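Local coordinates for protein prenylcyclase (Actinoplanes teichomyceticus, PDB 6IJ1) that probably cyclises a prenyl chain, as an enzyme of the broad prenyltransferase and terpene cyclase kind, at residues A66-L71 against L104-E109; A221-A226 against P261-A266; R292-W297 against E305-D310. All blocks are in the same frame, centred on the assembly; numbering follows the deposited sequence.

Interaction 1 (A66-L71 against L104-E109); sequences AAMDLL and LGRSGE
R106 reaches over to helix 58-71 and ends between two carboxylates, those of D69 and E109. From CB its chain runs through CG and CD, whose length is what an arginine offers here, and a bend at chi3 (59°) turns the guanidinium so that NE and NH2 face E109 while NH1 faces D69. NE binds E109 OE2 at 2.9 Å, and NH2 binds E109 OE1 at 2.9 Å, a two-nitrogen, side-on grip at the guanidinium's edge that limits its rotation. NH1 makes the salt bridge to D69 OD1 at 2.9 Å. The D69 carboxylate is turned 57° from the guanidinium plane, and OD1 alone takes the bond, met nearly end-on. A water accepts from R106 NH2 at 2.8 Å and donates to D69 OD1, a second link between the two charges. Beneath these charges M68 supplies the apolar part: its CG lies 3.5 Å from R106 NH1, and its CB touches L104 CD1 at 3.6 Å. G105 then takes the positive phi of the Schellman motif ending helix 91-104. M68 also packs on V97 and L100, and thus lies between helix 58-71, which carries it, and helix 91-104, while A67 and L71 turn to helix 42-52.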
loop_
_atom_site.group_PDB
_atom_site.type_symbol
_atom_site.label_atom_id
_atom_site.label_comp_id
_atom_site.label_asym_id
_atom_site.label_seq_id
_atom_site.Cartn_x
_atom_site.Cartn_y
_atom_site.Cartn_z
ATOM N N ALA A 66 0.268 -13.598 14.885
ATOM C CA ALA A 66 -0.954 -13.417 15.656
ATOM C C ALA A 66 -2.003 -12.647 14.849
ATOM O O ALA A 66 -3.195 -12.957 14.879
ATOM C CB ALA A 66 -0.601 -12.713 16.969
ATOM N N ALA A 67 -1.565 -11.628 14.098
ATOM C CA ALA A 67 -2.481 -10.862 13.265
ATOM C C ALA A 67 -3.082 -11.698 12.145
ATOM O O ALA A 67 -4.266 -11.548 11.817
ATOM C CB ALA A 67 -1.721 -9.658 12.665
ATOM N N MET A 68 -2.271 -12.557 11.504
ATOM C CA MET A 68 -2.834 -13.453 10.504
ATOM C C MET A 68 -3.940 -14.313 11.106
ATOM O O MET A 68 -5.012 -14.443 10.512
ATOM C CB MET A 68 -1.730 -14.338 9.918
ATOM C CG MET A 68 -2.252 -15.302 8.870
ATOM S SD MET A 68 -2.344 -14.686 7.164
ATOM C CE MET A 68 -3.981 -14.095 7.050
ATOM N N ASP A 69 -3.693 -14.857 12.318
ATOM C CA ASP A 69 -4.749 -15.641 12.974
ATOM C C ASP A 69 -6.000 -14.828 13.240
ATOM O O ASP A 69 -7.107 -15.349 13.123
ATOM C CB ASP A 69 -4.259 -16.201 14.305
ATOM C CG ASP A 69 -3.246 -17.270 14.141
ATOM O OD1 ASP A 69 -3.296 -17.931 13.081
ATOM O OD2 ASP A 69 -2.409 -17.428 15.063
ATOM N N LEU A 70 -5.852 -13.526 13.587
ATOM C CA LEU A 70 -7.022 -12.676 13.798
ATOM C C LEU A 70 -7.781 -12.386 12.511
ATOM O O LEU A 70 -9.005 -12.193 12.522
ATOM C CB LEU A 70 -6.597 -11.323 14.408
ATOM C CG LEU A 70 -5.977 -11.270 15.790
ATOM C CD1 LEU A 70 -5.518 -9.868 16.016
ATOM C CD2 LEU A 70 -6.993 -11.672 16.884
ATOM N N LEU A 71 -7.057 -12.289 11.383
ATOM C CA LEU A 71 -7.693 -11.879 10.160
ATOM C C LEU A 71 -8.506 -12.989 9.518
ATOM O O LEU A 71 -9.465 -12.716 8.807
ATOM C CB LEU A 71 -6.618 -11.404 9.184
ATOM C CG LEU A 71 -6.047 -10.006 9.509
ATOM C CD1 LEU A 71 -4.740 -9.891 8.779
ATOM C CD2 LEU A 71 -7.100 -8.920 9.058
ATOM N N LEU A 104 3.729 -15.785 4.959
ATOM C CA LEU A 104 3.751 -16.760 6.043
ATOM C C LEU A 104 3.664 -18.203 5.551
ATOM O O LEU A 104 3.672 -19.119 6.372
ATOM C CB LEU A 104 2.589 -16.485 7.007
ATOM C CG LEU A 104 2.846 -15.201 7.827
ATOM C CD1 LEU A 104 1.658 -14.894 8.733
ATOM C CD2 LEU A 104 4.130 -15.321 8.702
ATOM N N GLY A 105 3.555 -18.439 4.264
ATOM C CA GLY A 105 3.436 -19.795 3.726
ATOM C C GLY A 105 2.087 -20.423 3.928
ATOM O O GLY A 105 1.975 -21.659 3.885
ATOM N N ARG A 106 1.057 -19.615 4.190
ATOM C CA ARG A 106 -0.259 -20.120 4.555
ATOM C C ARG A 106 -1.282 -19.946 3.452
ATOM O O ARG A 106 -2.472 -20.246 3.643
ATOM C CB ARG A 106 -0.752 -19.410 5.818
ATOM C CG ARG A 106 0.039 -19.775 7.041
ATOM C CD ARG A 106 -0.647 -19.200 8.277
ATOM N NE ARG A 106 -2.016 -19.682 8.432
ATOM C CZ ARG A 106 -2.831 -19.332 9.427
ATOM N NH1 ARG A 106 -2.388 -18.489 10.364
ATOM N NH2 ARG A 106 -4.069 -19.805 9.476
ATOM N N SER A 107 -0.864 -19.483 2.262
ATOM C CA SER A 107 -1.823 -19.151 1.216
ATOM C C SER A 107 -2.391 -20.349 0.471
ATOM O O SER A 107 -3.289 -20.144 -0.345
ATOM C CB SER A 107 -1.206 -18.167 0.199
ATOM O OG SER A 107 -0.198 -18.850 -0.539
ATOM N N GLY A 108 -1.947 -21.584 0.813
ATOM C CA GLY A 108 -2.640 -22.758 0.295
ATOM C C GLY A 108 -3.839 -23.165 1.154
ATOM O O GLY A 108 -4.649 -24.002 0.693
ATOM N N GLU A 109 -4.028 -22.548 2.323
ATOM C CA GLU A 109 -5.200 -22.996 3.102
ATOM C C GLU A 109 -6.504 -22.701 2.361
ATOM O O GLU A 109 -6.587 -21.761 1.555
ATOM C CB GLU A 109 -5.203 -22.269 4.432
ATOM C CG GLU A 109 -4.035 -22.702 5.265
ATOM C CD GLU A 109 -3.751 -21.972 6.575
ATOM O OE1 GLU A 109 -4.645 -21.228 7.063
ATOM O OE2 GLU A 109 -2.620 -22.130 7.088
HETATM O O HOH W 1 -5.775 -19.442 11.719
#

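Interaction 2 (A221-A226 against P261-A266); sequences AAARWA and PGFGDA
The guanidinium of R224 lies over one face of the F263 ring, the two planes only 25° apart. The overlap is offset: F263 CE1 sits over the centre of the guanidinium, whereas R224 NH1 is 3.7 Å above the ring plane and displaced toward its rim. R224 CG lies 3.6 Å from F263 CZ, and the bend beyond it at chi2 (142°) brings the guanidinium back over the ring. The N-H groups stay available at the margins of the flat group, where NH2 makes a salt bridge with E260 and NH1 binds the carbonyl of A220. F263 extends its ring to the helix with CG anti to the backbone N (chi1 179°), and CE2 comes to rest 3.5 Å from A223 O. F263 CE2 also meets A223 CB at 3.8 Å; a methyl is small enough to let the ring lie close to the helix backbone. F263 and G264 are the central residues of a type II turn, whose third position suits glycine, and a CB on G264 would crowd F263 CD2. G264 is then the N-cap of helix 265-278. The turn sets F263 against the flank of helix 216-229 in a mainly helical chain, consistent with the alpha-helical barrels of terpene cyclases.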
loop_
_atom_site.group_PDB
_atom_site.type_symbol
_atom_site.label_atom_id
_atom_site.label_comp_id
_atom_site.label_asym_id
_atom_site.label_seq_id
_atom_site.Cartn_x
_atom_site.Cartn_y
_atom_site.Cartn_z
ATOM N N ALA A 221 13.513 1.068 -15.770
ATOM C CA ALA A 221 13.040 2.435 -16.076
ATOM C C ALA A 221 12.485 3.080 -14.803
ATOM O O ALA A 221 12.763 4.250 -14.567
ATOM C CB ALA A 221 12.001 2.392 -17.165
ATOM N N ALA A 222 11.742 2.313 -14.011
ATOM C CA ALA A 222 11.160 2.851 -12.763
ATOM C C ALA A 222 12.271 3.187 -11.766
ATOM O O ALA A 222 12.141 4.181 -11.059
ATOM C CB ALA A 222 10.195 1.851 -12.184
ATOM N N ALA A 223 13.307 2.356 -11.693
ATOM C CA ALA A 223 14.398 2.622 -10.730
ATOM C C ALA A 223 15.058 3.951 -11.089
ATOM O O ALA A 223 15.411 4.699 -10.190
ATOM C CB ALA A 223 15.393 1.490 -10.740
ATOM N N ARG A 224 15.227 4.200 -12.382
ATOM C CA ARG A 224 15.844 5.440 -12.824
ATOM C C ARG A 224 14.956 6.641 -12.484
ATOM O O ARG A 224 15.452 7.678 -12.020
ATOM C CB ARG A 224 16.130 5.401 -14.322
ATOM C CG ARG A 224 17.419 4.596 -14.604
ATOM C CD ARG A 224 17.351 3.725 -15.860
ATOM N NE ARG A 224 18.718 3.224 -16.080
ATOM C CZ ARG A 224 19.194 2.110 -15.555
ATOM N NH1 ARG A 224 18.400 1.352 -14.761
ATOM N NH2 ARG A 224 20.498 1.734 -15.781
ATOM N N TRP A 225 13.638 6.524 -12.691
ATOM C CA TRP A 225 12.730 7.602 -12.295
ATOM C C TRP A 225 12.867 7.878 -10.799
ATOM O O TRP A 225 12.992 9.049 -10.357
ATOM C CB TRP A 225 11.292 7.200 -12.646
ATOM C CG TRP A 225 10.282 8.158 -12.100
ATOM C CD1 TRP A 225 9.856 9.320 -12.678
ATOM C CD2 TRP A 225 9.553 8.014 -10.872
ATOM N NE1 TRP A 225 8.914 9.951 -11.873
ATOM C CE2 TRP A 225 8.743 9.171 -10.752
ATOM C CE3 TRP A 225 9.553 7.081 -9.840
ATOM C CZ2 TRP A 225 7.896 9.387 -9.638
ATOM C CZ3 TRP A 225 8.678 7.282 -8.723
ATOM C CH2 TRP A 225 7.842 8.405 -8.673
ATOM N N ALA A 226 12.833 6.821 -9.998
ATOM C CA ALA A 226 12.859 6.975 -8.540
ATOM C C ALA A 226 14.174 7.574 -8.077
ATOM O O ALA A 226 14.179 8.381 -7.136
ATOM C CB ALA A 226 12.592 5.624 -7.855
ATOM N N PRO A 261 21.857 -4.883 -10.668
ATOM C CA PRO A 261 22.866 -4.895 -9.605
ATOM C C PRO A 261 23.702 -3.624 -9.572
ATOM O O PRO A 261 24.213 -3.146 -10.597
ATOM C CB PRO A 261 23.744 -6.110 -9.955
ATOM C CG PRO A 261 22.730 -7.026 -10.688
ATOM C CD PRO A 261 21.798 -6.169 -11.416
ATOM N N GLY A 262 23.812 -3.083 -8.363
ATOM C CA GLY A 262 24.561 -1.853 -8.161
ATOM C C GLY A 262 23.848 -0.573 -8.517
ATOM O O GLY A 262 24.344 0.529 -8.144
ATOM N N PHE A 263 22.704 -0.615 -9.211
ATOM C CA PHE A 263 22.064 0.643 -9.593
ATOM C C PHE A 263 21.559 1.404 -8.364
ATOM O O PHE A 263 20.954 0.815 -7.457
ATOM C CB PHE A 263 20.875 0.411 -10.540
ATOM C CG PHE A 263 20.233 1.671 -10.908
ATOM C CD1 PHE A 263 20.729 2.431 -11.953
ATOM C CD2 PHE A 263 19.206 2.199 -10.113
ATOM C CE1 PHE A 263 20.259 3.662 -12.272
ATOM C CE2 PHE A 263 18.674 3.439 -10.417
ATOM C CZ PHE A 263 19.193 4.216 -11.476
ATOM N N GLY A 264 21.796 2.716 -8.351
ATOM C CA GLY A 264 21.262 3.595 -7.293
ATOM C C GLY A 264 21.832 3.344 -5.914
ATOM O O GLY A 264 21.188 3.700 -4.952
ATOM N N ASP A 265 23.029 2.784 -5.830
ATOM C CA ASP A 265 23.662 2.527 -4.513
ATOM C C ASP A 265 23.701 3.822 -3.686
ATOM O O ASP A 265 23.364 3.791 -2.501
ATOM C CB ASP A 265 25.067 1.970 -4.739
ATOM C CG ASP A 265 25.767 1.571 -3.464
ATOM O OD1 ASP A 265 25.387 0.545 -2.899
ATOM O OD2 ASP A 265 26.681 2.287 -3.062
ATOM N N ALA A 266 24.127 4.912 -4.309
ATOM C CA ALA A 266 24.259 6.212 -3.615
ATOM C C ALA A 266 22.897 6.723 -3.137
ATOM O O ALA A 266 22.799 7.145 -2.003
ATOM C CB ALA A 266 24.909 7.201 -4.544
#

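Interaction 3 (R292-W297 against E305-D310); sequences RMVLPW and EDWTFD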
loop_
_atom_site.group_PDB
_atom_site.type_symbol
_atom_site.label_atom_id
_atom_site.label_comp_id
_atom_site.label_asym_id
_atom_site.label_seq_id
_atom_site.Cartn_x
_atom_site.Cartn_y
_atom_site.Cartn_z
ATOM N N ARG A 292 -5.737 9.975 -0.965
ATOM C CA ARG A 292 -6.800 10.855 -1.464
ATOM C C ARG A 292 -8.062 10.031 -1.666
ATOM O O ARG A 292 -8.060 9.051 -2.440
ATOM C CB ARG A 292 -6.375 11.590 -2.723
ATOM C CG ARG A 292 -5.954 10.723 -3.895
ATOM C CD ARG A 292 -5.409 11.580 -5.043
ATOM N NE ARG A 292 -5.045 10.767 -6.192
ATOM C CZ ARG A 292 -4.357 11.214 -7.227
ATOM N NH1 ARG A 292 -4.004 12.522 -7.312
ATOM N NH2 ARG A 292 -3.996 10.396 -8.210
ATOM N N MET A 293 -9.110 10.394 -0.935
ATOM C CA MET A 293 -10.398 9.701 -1.067
ATOM C C MET A 293 -11.106 10.257 -2.306
ATOM O O MET A 293 -11.923 11.193 -2.246
ATOM C CB MET A 293 -11.239 9.875 0.206
ATOM C CG MET A 293 -10.822 9.032 1.374
ATOM S SD MET A 293 -10.887 7.274 0.946
ATOM C CE MET A 293 -12.579 7.157 0.428
ATOM N N VAL A 294 -10.742 9.695 -3.464
ATOM C CA VAL A 294 -11.289 10.168 -4.731
ATOM C C VAL A 294 -12.807 10.110 -4.684
ATOM O O VAL A 294 -13.416 9.205 -4.110
ATOM C CB VAL A 294 -10.778 9.270 -5.875
ATOM C CG1 VAL A 294 -11.169 9.861 -7.274
ATOM C CG2 VAL A 294 -9.238 9.179 -5.848
ATOM N N LEU A 295 -13.428 11.088 -5.331
ATOM C CA LEU A 295 -14.878 11.065 -5.332
ATOM C C LEU A 295 -15.354 9.877 -6.159
ATOM O O LEU A 295 -14.736 9.558 -7.158
ATOM C CB LEU A 295 -15.446 12.372 -5.898
ATOM C CG LEU A 295 -15.197 13.561 -4.924
ATOM C CD1 LEU A 295 -15.297 14.848 -5.725
ATOM C CD2 LEU A 295 -16.061 13.503 -3.685
ATOM N N PRO A 296 -16.482 9.269 -5.784
ATOM C CA PRO A 296 -16.904 7.994 -6.413
ATOM C C PRO A 296 -17.085 8.045 -7.918
ATOM O O PRO A 296 -16.887 7.017 -8.597
ATOM C CB PRO A 296 -18.232 7.698 -5.724
ATOM C CG PRO A 296 -18.011 8.265 -4.328
ATOM C CD PRO A 296 -17.165 9.491 -4.507
ATOM N N TRP A 297 -17.446 9.200 -8.472
ATOM C CA TRP A 297 -17.680 9.333 -9.893
ATOM C C TRP A 297 -16.476 9.859 -10.612
ATOM O O TRP A 297 -16.504 10.009 -11.840
ATOM C CB TRP A 297 -18.892 10.295 -10.084
ATOM C CG TRP A 297 -18.740 11.634 -9.329
ATOM C CD1 TRP A 297 -18.208 12.783 -9.816
ATOM C CD2 TRP A 297 -19.097 11.896 -7.984
ATOM N NE1 TRP A 297 -18.211 13.790 -8.825
ATOM C CE2 TRP A 297 -18.743 13.240 -7.698
ATOM C CE3 TRP A 297 -19.643 11.125 -6.964
ATOM C CZ2 TRP A 297 -18.955 13.823 -6.433
ATOM C CZ3 TRP A 297 -19.856 11.717 -5.703
ATOM C CH2 TRP A 297 -19.508 13.058 -5.471
ATOM N N GLU A 305 -8.358 19.725 -8.254
ATOM C CA GLU A 305 -7.552 20.660 -7.469
ATOM C C GLU A 305 -8.223 21.097 -6.187
ATOM O O GLU A 305 -7.603 21.809 -5.391
ATOM C CB GLU A 305 -7.211 21.879 -8.324
ATOM C CG GLU A 305 -6.361 21.501 -9.539
ATOM C CD GLU A 305 -6.124 22.673 -10.476
ATOM O OE1 GLU A 305 -6.684 23.762 -10.217
ATOM O OE2 GLU A 305 -5.377 22.500 -11.471
ATOM N N ASP A 306 -9.423 20.636 -5.903
ATOM C CA ASP A 306 -10.197 21.193 -4.823
ATOM C C ASP A 306 -10.342 20.245 -3.645
ATOM O O ASP A 306 -11.327 20.291 -2.907
ATOM C CB ASP A 306 -11.571 21.616 -5.362
ATOM C CG ASP A 306 -11.433 22.687 -6.436
ATOM O OD1 ASP A 306 -10.567 23.563 -6.252
ATOM O OD2 ASP A 306 -12.126 22.626 -7.460
ATOM N N TRP A 307 -9.326 19.394 -3.437
ATOM C CA TRP A 307 -9.353 18.510 -2.289
ATOM C C TRP A 307 -9.517 19.304 -0.998
ATOM O O TRP A 307 -8.922 20.392 -0.848
ATOM C CB TRP A 307 -8.030 17.735 -2.190
ATOM C CG TRP A 307 -7.696 16.969 -3.398
ATOM C CD1 TRP A 307 -6.832 17.307 -4.379
ATOM C CD2 TRP A 307 -8.255 15.692 -3.760
ATOM N NE1 TRP A 307 -6.797 16.314 -5.362
ATOM C CE2 TRP A 307 -7.648 15.308 -4.974
ATOM C CE3 TRP A 307 -9.145 14.822 -3.133
ATOM C CZ2 TRP A 307 -7.968 14.117 -5.629
ATOM C CZ3 TRP A 307 -9.470 13.622 -3.814
ATOM C CH2 TRP A 307 -8.853 13.285 -5.017
ATOM N N THR A 308 -10.266 18.752 -0.060
ATOM C CA THR A 308 -10.213 19.153 1.338
ATOM C C THR A 308 -9.164 18.307 2.026
ATOM O O THR A 308 -8.572 17.425 1.385
ATOM C CB THR A 308 -11.532 18.929 2.044
ATOM O OG1 THR A 308 -11.845 17.515 2.028
ATOM C CG2 THR A 308 -12.650 19.686 1.289
ATOM N N PHE A 309 -8.930 18.550 3.302
ATOM C CA PHE A 309 -7.910 17.830 4.056
ATOM C C PHE A 309 -8.453 17.299 5.366
ATOM O O PHE A 309 -9.203 17.997 6.089
ATOM C CB PHE A 309 -6.656 18.706 4.317
ATOM C CG PHE A 309 -5.982 19.099 3.076
ATOM C CD1 PHE A 309 -4.996 18.280 2.527
ATOM C CD2 PHE A 309 -6.314 20.303 2.445
ATOM C CE1 PHE A 309 -4.395 18.633 1.345
ATOM C CE2 PHE A 309 -5.685 20.675 1.261
ATOM C CZ PHE A 309 -4.716 19.828 0.720
ATOM N N ASP A 310 -8.085 16.053 5.665
ATOM C CA ASP A 310 -8.415 15.397 6.955
ATOM C C ASP A 310 -9.923 15.385 7.227
ATOM O O ASP A 310 -10.307 15.437 8.385
ATOM C CB ASP A 310 -7.574 15.995 8.085
ATOM C CG ASP A 310 -6.091 16.031 7.750
ATOM O OD1 ASP A 310 -5.504 14.962 7.581
ATOM O OD2 ASP A 310 -5.550 17.123 7.670
#
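R292 and W307 face each other with their CA atoms 8.1 Å apart, one at the end of strand 291-292 and the other just before strand 308-309, while an inverse gamma turn centred on M293, closed by a weak bond from V294 N to R292 O, turns the chain sharply beside the indole. The tryptophan is a broad plate, and R292 lies across it. R292 CB stands 4.0 Å from the centroid of the six-membered ring of W307, 20° off the normal, a CH-pi contact over the face. With chi1 at 58° the arginine's CG takes the crowded position between N and carbonyl carbon, and from there the chain runs extended along the ring, bringing CD to 3.7 Å from W307 CZ2. Long methylenes suit an aromatic face, and the charged end travels on: NH2 makes a salt bridge with D302 and a bond to A192 O, and NE binds Y193 O. At the edge of the same six-membered ring the backbone takes over. M293 O lies near the ring plane, 3.8 Å from W307 CZ3, and V294 CA, also edge-on, is 4.0 Å from W307 CH2. With an alanine here the whole plate is gone, which would probably open a gap under the stem of R292 and leave Y304 without its edge-to-face partner. I320 touches both W307 and R292; it belongs to strand 319-321, the middle of a three-stranded mixed sheet. A bound imidazole about 5 Å from the R292 side chain probably comes from the crystallisation liquor, though such molecules can mark pockets. The indole thus packs between the ends of the two outer strands of the small sheet, within the loop that joins them.

How the interactions relate
All three contacts lie well out from the centre of the chain, 32 to 34 Å from one another between centres, and share no helix or strand. All are partly buried, interaction 3 most: two of its four touching residues are buried and none exposed, whereas interactions 1 and 2 each include an exposed one. Interactions 1 and 2 each pair a helix with a loop or turn in the helical body; interaction 3 joins the margins of the small sheet. An arginine takes part in each. In interaction 1 its charge crosses the contact, with a water beside it. In interactions 2 and 3 the charge is met outside both segments, while the flat face and the buried aliphatic stem respectively make the contact.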